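Local coordinates for EGF family domain-containing protein (Toxoplasma gondii, PDB 4Z80) that binds a peptide of the rhoptry neck protein RON2L1 and probably acts at the moving junction in host-cell invasion, at residues G140-A145 / P232-P237. Numbering follows the deposited sequence.
Sequences GAAEVA and PPYNPP
Ala142 points its methyl at one face of the Tyr234 ring, a CH-pi contact between a type I beta turn, Gly140 to Glu143, and a proline-rich extended loop of this AMA protein. CB of Ala142 stands 3.7 Å from the centroid of the Tyr234 ring, only 16° off the ring normal, and leans to the CG and CD1 side. CA of Pro232 covers the opposite face, so the ring is sandwiched between the turn and its own loop. With CG anti to the carbonyl carbon (chi1 -52°), Tyr234 sends its ring back along the chain toward Pro232, and its OH hydrogen-bonds to Gly230 O. The methyl of Ala141 touches the rim obliquely, its CB 4.1 Å from Tyr234 CD2.

Farther along, the two segments run nearly parallel (11° apart). The cis peptide bond between Pro236 and Pro237 brings their CA atoms to 2.9 Å, and Pro237 CB makes an apolar contact, 4.3 Å from Val144 CG1. Glu143 turns its side chain off to the other side, where OE2 takes the backbone N-H groups of Val125 and Met126 and OE1 that of Asn124, tying the turn to that backbone; the bond from Glu143 N to Gly140 O closes the turn. Toward the loop, Ala142 O approaches the Pro236 ring obliquely over a face, 3.6 Å from CB, while Glu143 O meets that ring at its edge, 3.3 Å from Pro236 CG.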
loop_
_atom_site.group_PDB
_atom_site.type_symbol
_atom_site.label_atom_id
_atom_site.label_comp_id
_atom_site.label_asym_id
_atom_site.label_seq_id
_atom_site.Cartn_x
_atom_site.Cartn_y
_atom_site.Cartn_z
ATOM N N GLY A 140 -11.565 -11.161 -17.683
ATOM C CA GLY A 140 -10.574 -12.130 -17.259
ATOM C C GLY A 140 -9.732 -12.636 -18.419
ATOM O O GLY A 140 -8.583 -13.018 -18.233
ATOM N N ALA A 141 -10.301 -12.633 -19.622
ATOM C CA ALA A 141 -9.638 -13.229 -20.778
ATOM C C ALA A 141 -8.289 -12.597 -21.101
ATOM O O ALA A 141 -7.404 -13.268 -21.621
ATOM C CB ALA A 141 -10.548 -13.142 -21.992
ATOM N N ALA A 142 -8.125 -11.311 -20.793
ATOM C CA ALA A 142 -6.884 -10.611 -21.127
ATOM C C ALA A 142 -5.844 -10.644 -20.004
ATOM O O ALA A 142 -4.706 -10.200 -20.188
ATOM C CB ALA A 142 -7.180 -9.165 -21.493
ATOM N N GLU A 143 -6.235 -11.162 -18.842
ATOM C CA GLU A 143 -5.417 -11.042 -17.634
ATOM C C GLU A 143 -4.330 -12.110 -17.539
ATOM O O GLU A 143 -4.394 -13.138 -18.209
ATOM C CB GLU A 143 -6.331 -11.093 -16.402
ATOM C CG GLU A 143 -7.342 -9.937 -16.406
ATOM C CD GLU A 143 -8.343 -9.979 -15.268
ATOM O OE1 GLU A 143 -8.474 -11.034 -14.610
ATOM O OE2 GLU A 143 -9.007 -8.947 -15.040
ATOM N N VAL A 144 -3.312 -11.850 -16.724
ATOM C CA VAL A 144 -2.278 -12.851 -16.497
ATOM C C VAL A 144 -2.924 -14.146 -16.013
ATOM O O VAL A 144 -3.955 -14.122 -15.335
ATOM C CB VAL A 144 -1.213 -12.368 -15.478
ATOM C CG1 VAL A 144 -0.532 -11.100 -15.972
ATOM C CG2 VAL A 144 -1.822 -12.145 -14.105
ATOM N N ALA A 145 -2.325 -15.278 -16.373
ATOM C CA ALA A 145 -2.874 -16.575 -16.008
ATOM C C ALA A 145 -3.043 -16.644 -14.496
ATOM O O ALA A 145 -2.203 -16.132 -13.759
ATOM C CB ALA A 145 -1.968 -17.699 -16.494
ATOM N N PRO A 232 -10.366 -8.824 -28.547
ATOM C CA PRO A 232 -9.847 -10.197 -28.513
ATOM C C PRO A 232 -9.323 -10.646 -29.871
ATOM O O PRO A 232 -9.709 -10.065 -30.884
ATOM C CB PRO A 232 -11.066 -11.041 -28.107
ATOM C CG PRO A 232 -12.141 -10.061 -27.714
ATOM C CD PRO A 232 -11.832 -8.781 -28.395
ATOM N N PRO A 233 -8.478 -11.686 -29.899
ATOM C CA PRO A 233 -7.987 -12.478 -28.764
ATOM C C PRO A 233 -6.808 -11.836 -28.040
ATOM O O PRO A 233 -6.223 -10.874 -28.534
ATOM C CB PRO A 233 -7.563 -13.790 -29.426
ATOM C CG PRO A 233 -7.117 -13.372 -30.778
ATOM C CD PRO A 233 -8.028 -12.250 -31.184
ATOM N N TYR A 234 -6.471 -12.381 -26.876
ATOM C CA TYR A 234 -5.396 -11.850 -26.049
ATOM C C TYR A 234 -4.308 -12.895 -25.887
ATOM O O TYR A 234 -4.556 -14.090 -26.049
ATOM C CB TYR A 234 -5.946 -11.415 -24.678
ATOM C CG TYR A 234 -7.131 -10.492 -24.813
ATOM C CD1 TYR A 234 -6.952 -9.148 -25.107
ATOM C CD2 TYR A 234 -8.428 -10.970 -24.683
ATOM C CE1 TYR A 234 -8.023 -8.305 -25.262
ATOM C CE2 TYR A 234 -9.508 -10.134 -24.825
ATOM C CZ TYR A 234 -9.300 -8.801 -25.122
ATOM O OH TYR A 234 -10.377 -7.958 -25.282
ATOM N N ASN A 235 -3.100 -12.438 -25.577
ATOM C CA ASN A 235 -1.980 -13.343 -25.365
ATOM C C ASN A 235 -1.129 -12.837 -24.215
ATOM O O ASN A 235 0.006 -12.421 -24.403
ATOM C CB ASN A 235 -1.147 -13.484 -26.648
ATOM C CG ASN A 235 -0.198 -14.676 -26.607
ATOM O OD1 ASN A 235 -0.418 -15.640 -25.871
ATOM N ND2 ASN A 235 0.861 -14.616 -27.406
ATOM N N PRO A 236 -1.698 -12.859 -23.001
ATOM C CA PRO A 236 -0.912 -12.471 -21.833
ATOM C C PRO A 236 0.189 -13.499 -21.573
ATOM O O PRO A 236 0.101 -14.619 -22.082
ATOM C CB PRO A 236 -1.955 -12.437 -20.706
ATOM C CG PRO A 236 -3.001 -13.406 -21.141
ATOM C CD PRO A 236 -3.068 -13.267 -22.636
ATOM N N PRO A 237 1.213 -13.135 -20.793
ATOM C CA PRO A 237 1.366 -11.833 -20.144
ATOM C C PRO A 237 1.947 -10.770 -21.072
ATOM O O PRO A 237 2.667 -11.088 -22.019
ATOM C CB PRO A 237 2.323 -12.141 -18.985
ATOM C CG PRO A 237 3.155 -13.267 -19.492
ATOM C CD PRO A 237 2.280 -14.078 -20.401
#